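Local coordinates for protein putative glucosidase lplD, ALPHA-GALACTURONIDASE (Bacillus subtilis, PDB 3FEF) that hydrolyses alpha-1,4-linked galacturonate oligomers to release galacturonate, and depends on NAD(+) and a manganese ion, at residues V155-F160 / V345-Q350; A400-T405 / G409-A414. All blocks are in the same frame, centred on the assembly; numbering follows the deposited sequence.

Contact 1. Residues V155-F160 / V345-Q350; sequences VLYKVF and VNMPNQ
Pro348 sets its CG on the ring of Tyr157, a CH-pi contact that joins the Rossmann-type nucleotide-binding domain to the C-terminal domain of this family 4 glycosidase. Tyr157 comes from the last turns of helix 149-159, the helical crossing of a beta-alpha-beta unit between strands 141-144 and 164-167; Pro348 ends strand 341-348.

The tight part is this one stack. CG of Pro348 stands 3.5 Å from the centroid of the Tyr157 ring and only 7° off its normal, so it points at the middle of the face. Its distances to the six ring carbons accordingly span a narrow range, from 3.6 Å at CZ to 3.9 Å at CD2. The neighbouring CD of Pro348 extends the overlap toward the phenol end, 3.7 Å from CE1 of Tyr157. The tyrosine side chain leaves the helix toward the strand, and the turn of its ring is set by chi1 -80°, with CG anti to the carbonyl carbon, and by chi2 90°. A hydrogen bond to Ala165 O on strand 164-167 anchors the hydroxyl end, which probably helps to hold the ring in place under the proline.

The looser part lies at selenomethionine Met347. All three touching residues are partly exposed, and just 117 Å² is buried over both sides, in keeping with a contact near the surface. Met347 adds a single marginal touch: its chain bends at the selenium, and the terminal CE ends 3.9 Å from OH of Tyr157.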
ATOM      1  N   VAL A 155      -4.838   7.197 -20.611  1.00 21.80           N
ATOM      2  CA  VAL A 155      -6.205   7.628 -20.906  1.00 23.70           C
ATOM      3  C   VAL A 155      -7.020   6.413 -21.288  1.00 25.72           C
ATOM      4  O   VAL A 155      -8.166   6.281 -20.876  1.00 24.71           O
ATOM      5  CB  VAL A 155      -6.243   8.715 -22.027  1.00 25.45           C
ATOM      6  CG1 VAL A 155      -7.688   8.945 -22.552  1.00 24.26           C
ATOM      7  CG2 VAL A 155      -5.624  10.025 -21.522  1.00 22.14           C
ATOM      8  N   LEU A 156      -6.428   5.510 -22.072  1.00 24.04           N
ATOM      9  CA  LEU A 156      -7.119   4.264 -22.388  1.00 23.42           C
ATOM     10  C   LEU A 156      -7.673   3.588 -21.110  1.00 25.68           C
ATOM     11  O   LEU A 156      -8.847   3.206 -21.050  1.00 23.24           O
ATOM     12  CB  LEU A 156      -6.194   3.313 -23.169  1.00 21.85           C
ATOM     13  CG  LEU A 156      -5.799   3.795 -24.564  1.00 21.90           C
ATOM     14  CD1 LEU A 156      -4.913   2.795 -25.328  1.00 19.17           C
ATOM     15  CD2 LEU A 156      -7.080   4.135 -25.367  1.00 23.14           C
ATOM     16  N   TYR A 157      -6.825   3.424 -20.094  1.00 25.11           N
ATOM     17  CA  TYR A 157      -7.242   2.727 -18.886  1.00 23.85           C
ATOM     18  C   TYR A 157      -8.231   3.536 -18.049  1.00 25.47           C
ATOM     19  O   TYR A 157      -9.096   2.962 -17.391  1.00 25.13           O
ATOM     20  CB  TYR A 157      -6.032   2.317 -18.019  1.00 23.70           C
ATOM     21  CG  TYR A 157      -5.351   1.065 -18.522  1.00 21.55           C
ATOM     22  CD1 TYR A 157      -4.314   1.143 -19.444  1.00 16.91           C
ATOM     23  CD2 TYR A 157      -5.767  -0.190 -18.106  1.00 18.53           C
ATOM     24  CE1 TYR A 157      -3.691   0.006 -19.928  1.00 16.03           C
ATOM     25  CE2 TYR A 157      -5.139  -1.355 -18.587  1.00 19.62           C
ATOM     26  CZ  TYR A 157      -4.105  -1.234 -19.498  1.00 18.98           C
ATOM     27  OH  TYR A 157      -3.474  -2.356 -19.996  1.00 20.56           O
ATOM     28  N   LYS A 158      -8.089   4.854 -18.060  1.00 24.67           N
ATOM     29  CA  LYS A 158      -8.967   5.705 -17.275  1.00 27.67           C
ATOM     30  C   LYS A 158     -10.371   5.669 -17.852  1.00 27.77           C
ATOM     31  O   LYS A 158     -11.367   5.701 -17.122  1.00 30.41           O
ATOM     32  CB  LYS A 158      -8.456   7.147 -17.228  1.00 26.05           C
ATOM     33  CG  LYS A 158      -7.202   7.347 -16.378  1.00 26.78           C
ATOM     34  CD  LYS A 158      -6.635   8.774 -16.516  1.00 26.05           C
ATOM     35  CE  LYS A 158      -7.434   9.785 -15.701  1.00 29.15           C
ATOM     36  NZ  LYS A 158      -7.119   9.692 -14.229  1.00 28.83           N
ATOM     37  N   VAL A 159     -10.457   5.587 -19.163  1.00 26.13           N
ATOM     38  CA  VAL A 159     -11.754   5.650 -19.807  1.00 28.48           C
ATOM     39  C   VAL A 159     -12.376   4.260 -19.946  1.00 29.91           C
ATOM     40  O   VAL A 159     -13.597   4.109 -19.895  1.00 30.25           O
ATOM     41  CB  VAL A 159     -11.654   6.344 -21.175  1.00 27.12           C
ATOM     42  CG1 VAL A 159     -13.015   6.373 -21.860  1.00 24.67           C
ATOM     43  CG2 VAL A 159     -11.095   7.750 -20.990  1.00 23.05           C
ATOM     44  N   PHE A 160     -11.531   3.245 -20.095  1.00 28.51           N
ATOM     45  CA  PHE A 160     -11.993   1.846 -20.148  1.00 26.38           C
ATOM     46  C   PHE A 160     -11.103   1.021 -19.223  1.00 28.21           C
ATOM     47  O   PHE A 160     -10.103   0.446 -19.672  1.00 29.32           O
ATOM     48  CB  PHE A 160     -11.901   1.356 -21.594  1.00 26.22           C
ATOM     49  CG  PHE A 160     -12.271  -0.097 -21.795  1.00 26.28           C
ATOM     50  CD1 PHE A 160     -13.049  -0.788 -20.860  1.00 23.83           C
ATOM     51  CD2 PHE A 160     -11.875  -0.752 -22.950  1.00 24.62           C
ATOM     52  CE1 PHE A 160     -13.382  -2.117 -21.050  1.00 24.48           C
ATOM     53  CE2 PHE A 160     -12.213  -2.092 -23.160  1.00 26.55           C
ATOM     54  CZ  PHE A 160     -12.976  -2.777 -22.204  1.00 23.81           C
ATOM     55  N   VAL A 345       7.597  -3.265 -22.346  1.00 20.71           N
ATOM     56  CA  VAL A 345       6.367  -2.618 -22.728  1.00 21.56           C
ATOM     57  C   VAL A 345       5.890  -1.622 -21.673  1.00 23.01           C
ATOM     58  O   VAL A 345       6.327  -1.635 -20.523  1.00 22.22           O
ATOM     59  CB  VAL A 345       5.238  -3.647 -22.934  1.00 24.43           C
ATOM     60  CG1 VAL A 345       5.660  -4.733 -23.920  1.00 27.37           C
ATOM     61  CG2 VAL A 345       4.857  -4.262 -21.619  1.00 22.58           C
ATOM     62  N   ASN A 346       4.944  -0.789 -22.080  1.00 20.60           N
ATOM     63  CA  ASN A 346       4.346   0.186 -21.214  1.00 21.19           C
ATOM     64  C   ASN A 346       2.987  -0.305 -20.708  1.00 23.21           C
ATOM     65  O   ASN A 346       2.117  -0.648 -21.493  1.00 23.29           O
ATOM     66  CB  ASN A 346       4.218   1.518 -21.964  1.00 19.73           C
ATOM     67  CG  ASN A 346       5.549   2.221 -22.114  1.00 22.29           C
ATOM     68  OD1 ASN A 346       5.826   3.170 -21.387  1.00 25.34           O
ATOM     69  ND2 ASN A 346       6.397   1.747 -23.040  1.00 21.56           N
HETATM   70  N   MSE A 347       2.816  -0.297 -19.392  1.00 21.79           N
HETATM   71  CA  MSE A 347       1.599  -0.750 -18.752  1.00 22.71           C
HETATM   72  C   MSE A 347       1.414  -0.087 -17.391  1.00 19.57           C
HETATM   73  O   MSE A 347       2.376   0.352 -16.781  1.00 19.25           O
HETATM   74  CB  MSE A 347       1.698  -2.245 -18.501  1.00 25.98           C
HETATM   75  CG  MSE A 347       1.523  -3.038 -19.749  1.00 36.08           C
HETATM   76 SE   MSE A 347       1.354  -4.885 -19.258  1.00 43.55          SE
HETATM   77  CE  MSE A 347      -0.609  -4.879 -19.219  1.00 33.42           C
ATOM     78  N   PRO A 348       0.177  -0.083 -16.885  1.00 19.13           N
ATOM     79  CA  PRO A 348      -0.083   0.430 -15.535  1.00 20.36           C
ATOM     80  C   PRO A 348       0.827  -0.229 -14.493  1.00 20.75           C
ATOM     81  O   PRO A 348       1.004  -1.451 -14.492  1.00 20.01           O
ATOM     82  CB  PRO A 348      -1.539   0.032 -15.266  1.00 19.99           C
ATOM     83  CG  PRO A 348      -2.184  -0.193 -16.684  1.00 17.38           C
ATOM     84  CD  PRO A 348      -1.003  -0.721 -17.509  1.00 21.44           C
ATOM     85  N   ASN A 349       1.371   0.579 -13.593  1.00 18.93           N
ATOM     86  CA  ASN A 349       2.241   0.091 -12.519  1.00 19.18           C
ATOM     87  C   ASN A 349       1.424  -0.612 -11.446  1.00 21.86           C
ATOM     88  O   ASN A 349       0.505  -0.033 -10.883  1.00 24.55           O
ATOM     89  CB  ASN A 349       2.993   1.286 -11.901  1.00 19.50           C
ATOM     90  CG  ASN A 349       4.142   0.871 -10.961  1.00 22.93           C
ATOM     91  OD1 ASN A 349       4.751  -0.173 -11.130  1.00 21.64           O
ATOM     92  ND2 ASN A 349       4.468   1.742  -9.994  1.00 22.95           N
ATOM     93  N   GLN A 350       1.778  -1.861 -11.155  1.00 23.09           N
ATOM     94  CA  GLN A 350       1.182  -2.604 -10.067  1.00 22.46           C
ATOM     95  C   GLN A 350       2.305  -3.166  -9.200  1.00 22.48           C
ATOM     96  O   GLN A 350       2.143  -4.187  -8.558  1.00 21.75           O
ATOM     97  CB  GLN A 350       0.324  -3.737 -10.611  1.00 26.08           C
ATOM     98  CG  GLN A 350      -0.827  -3.271 -11.478  1.00 31.88           C
ATOM     99  CD  GLN A 350      -1.841  -2.479 -10.690  1.00 37.89           C
ATOM    100  OE1 GLN A 350      -2.389  -1.483 -11.168  1.00 44.52           O
ATOM    101  NE2 GLN A 350      -2.096  -2.911  -9.466  1.00 41.26           N
TER

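Contact 2. Residues A400-T405 / G409-A414; sequences ADAGLT and GLAFQA
Leu410 sets its CD2 methyl above the nitrogen end of the peptide joining Asp401 to Ala402, displaced outward past Ala402 N, from which it lies 3.8 Å. On that same face, at the oxygen end, Thr405 OG1 hydrogen-bonds to Asp401 O over 3.1 Å, rising 47° out of the carbonyl plane; Asp401 O also accepts the backbone bond from Thr405 N, so two donors hold it. The carboxylate of Asp401 is the other flat group here, yet Leu410 meets this residue at its CB, 3.9 Å from CD2. One of the carboxylate oxygens, OD1, forms a salt bridge with Lys158 NZ of helix 149-159.

These groups lie in an alpha-alpha hairpin, in which a very short connection turns helix 383-405 back into helix 408-417. The local axes run nearly antiparallel, at 159°, and approach to 8.5 Å. Small residues permit that spacing: Ala402 and Ala411 bring their CA atoms within 5.5 Å. Their CB atoms meet at 3.8 Å, and Ala402 CB also rests against the backbone of the second helix, 3.7 Å from Ala411 N.

Leu410 points toward the first helix, and its chi1 of 176°, together with the rotation about CB-CG, brings the CD2 branch down on Asp401 and Ala402. The same side chain also packs on Ala398 of that helix and on Lys383 of a neighbouring subunit of the homotetramer, while Ala411 reaches Leu120 of helix 112-136.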
ATOM      1  N   ALA A 400      -3.576  13.895 -17.964  1.00 25.51           N
ATOM      2  CA  ALA A 400      -4.649  12.974 -18.297  1.00 27.79           C
ATOM      3  C   ALA A 400      -5.946  13.421 -17.648  1.00 28.50           C
ATOM      4  O   ALA A 400      -6.983  13.477 -18.308  1.00 28.25           O
ATOM      5  CB  ALA A 400      -4.294  11.548 -17.883  1.00 27.92           C
ATOM      6  N   ASP A 401      -5.899  13.748 -16.362  1.00 29.55           N
ATOM      7  CA  ASP A 401      -7.090  14.289 -15.704  1.00 31.88           C
ATOM      8  C   ASP A 401      -7.552  15.601 -16.343  1.00 29.86           C
ATOM      9  O   ASP A 401      -8.725  15.740 -16.697  1.00 27.38           O
ATOM     10  CB  ASP A 401      -6.860  14.498 -14.215  1.00 32.44           C
ATOM     11  CG  ASP A 401      -6.644  13.210 -13.489  1.00 40.83           C
ATOM     12  OD1 ASP A 401      -7.310  12.209 -13.862  1.00 44.97           O
ATOM     13  OD2 ASP A 401      -5.804  13.191 -12.556  1.00 44.92           O
ATOM     14  N   ALA A 402      -6.633  16.557 -16.475  1.00 26.22           N
ATOM     15  CA  ALA A 402      -6.969  17.853 -17.042  1.00 27.26           C
ATOM     16  C   ALA A 402      -7.687  17.684 -18.376  1.00 31.26           C
ATOM     17  O   ALA A 402      -8.708  18.339 -18.638  1.00 30.16           O
ATOM     18  CB  ALA A 402      -5.735  18.728 -17.203  1.00 24.31           C
ATOM     19  N   GLY A 403      -7.159  16.800 -19.216  1.00 29.81           N
ATOM     20  CA  GLY A 403      -7.765  16.540 -20.521  1.00 30.22           C
ATOM     21  C   GLY A 403      -9.179  16.004 -20.440  1.00 31.34           C
ATOM     22  O   GLY A 403     -10.059  16.509 -21.102  1.00 34.08           O
ATOM     23  N   LEU A 404      -9.408  14.984 -19.619  1.00 32.72           N
ATOM     24  CA  LEU A 404     -10.749  14.399 -19.484  1.00 35.50           C
ATOM     25  C   LEU A 404     -11.796  15.333 -18.855  1.00 37.93           C
ATOM     26  O   LEU A 404     -12.999  15.197 -19.111  1.00 38.67           O
ATOM     27  CB  LEU A 404     -10.688  13.096 -18.681  1.00 34.02           C
ATOM     28  CG  LEU A 404      -9.978  11.940 -19.394  1.00 35.13           C
ATOM     29  CD1 LEU A 404      -9.697  10.822 -18.422  1.00 35.83           C
ATOM     30  CD2 LEU A 404     -10.800  11.449 -20.588  1.00 31.89           C
ATOM     31  N   THR A 405     -11.343  16.268 -18.032  1.00 38.50           N
ATOM     32  CA  THR A 405     -12.254  17.171 -17.336  1.00 40.19           C
ATOM     33  C   THR A 405     -12.144  18.599 -17.859  1.00 40.13           C
ATOM     34  O   THR A 405     -12.722  19.502 -17.293  1.00 40.23           O
ATOM     35  CB  THR A 405     -12.019  17.164 -15.801  1.00 40.08           C
ATOM     36  OG1 THR A 405     -10.757  17.775 -15.499  1.00 40.20           O
ATOM     37  CG2 THR A 405     -12.042  15.727 -15.242  1.00 39.07           C
ATOM     38  N   GLY A 409      -6.643  24.876 -15.694  1.00 33.42           N
ATOM     39  CA  GLY A 409      -5.912  25.245 -14.494  1.00 30.53           C
ATOM     40  C   GLY A 409      -4.971  24.125 -14.067  1.00 30.94           C
ATOM     41  O   GLY A 409      -3.790  24.352 -13.808  1.00 28.19           O
ATOM     42  N   LEU A 410      -5.480  22.900 -14.024  1.00 30.33           N
ATOM     43  CA  LEU A 410      -4.646  21.765 -13.609  1.00 30.14           C
ATOM     44  C   LEU A 410      -3.514  21.483 -14.607  1.00 29.44           C
ATOM     45  O   LEU A 410      -2.387  21.154 -14.211  1.00 30.23           O
ATOM     46  CB  LEU A 410      -5.488  20.514 -13.384  1.00 30.20           C
ATOM     47  CG  LEU A 410      -4.671  19.262 -13.045  1.00 30.71           C
ATOM     48  CD1 LEU A 410      -4.043  19.418 -11.662  1.00 31.48           C
ATOM     49  CD2 LEU A 410      -5.524  18.004 -13.123  1.00 29.18           C
ATOM     50  N   ALA A 411      -3.812  21.626 -15.892  1.00 27.43           N
ATOM     51  CA  ALA A 411      -2.805  21.446 -16.944  1.00 30.03           C
ATOM     52  C   ALA A 411      -1.676  22.471 -16.823  1.00 27.69           C
ATOM     53  O   ALA A 411      -0.520  22.175 -17.099  1.00 29.39           O
ATOM     54  CB  ALA A 411      -3.458  21.528 -18.322  1.00 30.16           C
ATOM     55  N   PHE A 412      -2.015  23.680 -16.409  1.00 25.85           N
ATOM     56  CA  PHE A 412      -1.001  24.714 -16.201  1.00 26.58           C
ATOM     57  C   PHE A 412      -0.077  24.378 -15.022  1.00 24.51           C
ATOM     58  O   PHE A 412       1.119  24.664 -15.059  1.00 24.01           O
ATOM     59  CB  PHE A 412      -1.652  26.095 -16.009  1.00 25.97           C
ATOM     60  CG  PHE A 412      -0.655  27.221 -15.938  1.00 26.40           C
ATOM     61  CD1 PHE A 412       0.345  27.335 -16.900  1.00 27.19           C
ATOM     62  CD2 PHE A 412      -0.692  28.130 -14.903  1.00 24.98           C
ATOM     63  CE1 PHE A 412       1.266  28.344 -16.841  1.00 26.54           C
ATOM     64  CE2 PHE A 412       0.231  29.149 -14.830  1.00 26.81           C
ATOM     65  CZ  PHE A 412       1.212  29.262 -15.804  1.00 28.84           C
ATOM     66  N   GLN A 413      -0.638  23.773 -13.975  1.00 26.48           N
ATOM     67  CA  GLN A 413       0.170  23.263 -12.863  1.00 25.79           C
ATOM     68  C   GLN A 413       1.208  22.259 -13.348  1.00 24.70           C
ATOM     69  O   GLN A 413       2.372  22.340 -12.974  1.00 25.31           O
ATOM     70  CB  GLN A 413      -0.714  22.624 -11.796  1.00 27.81           C
ATOM     71  CG  GLN A 413      -1.735  23.597 -11.225  1.00 29.78           C
ATOM     72  CD  GLN A 413      -1.052  24.783 -10.587  1.00 31.12           C
ATOM     73  OE1 GLN A 413      -1.443  25.936 -10.796  1.00 35.95           O
ATOM     74  NE2 GLN A 413      -0.004  24.511  -9.822  1.00 30.40           N
ATOM     75  N   ALA A 414       0.793  21.317 -14.187  1.00 22.98           N
ATOM     76  CA  ALA A 414       1.752  20.371 -14.749  1.00 24.81           C
ATOM     77  C   ALA A 414       2.788  21.142 -15.579  1.00 24.90           C
ATOM     78  O   ALA A 414       3.999  20.983 -15.391  1.00 24.47           O
ATOM     79  CB  ALA A 414       1.031  19.316 -15.595  1.00 23.28           C
TER

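From the N terminus, the chain builds most of the parallel Rossmann-type sheet before reaching helix 149-159, the first half of contact 1. It then passes through strand 164-167 and a long mixed excursion, and contact 1 closes 185 residues later at strand 341-348. Contact 2 opens only afterwards and closes at once, across a turn between successive helices; the two loops therefore follow in series, without crossing. Contact 1 spans two domains, contact 2 lies within the second. Helix 149-159 connects them by packing on helix 383-405: Lys158 CE lies 3.7 Å from Leu404 CD1, and Val159 CG2 is 3.7 Å from Leu404 CD2.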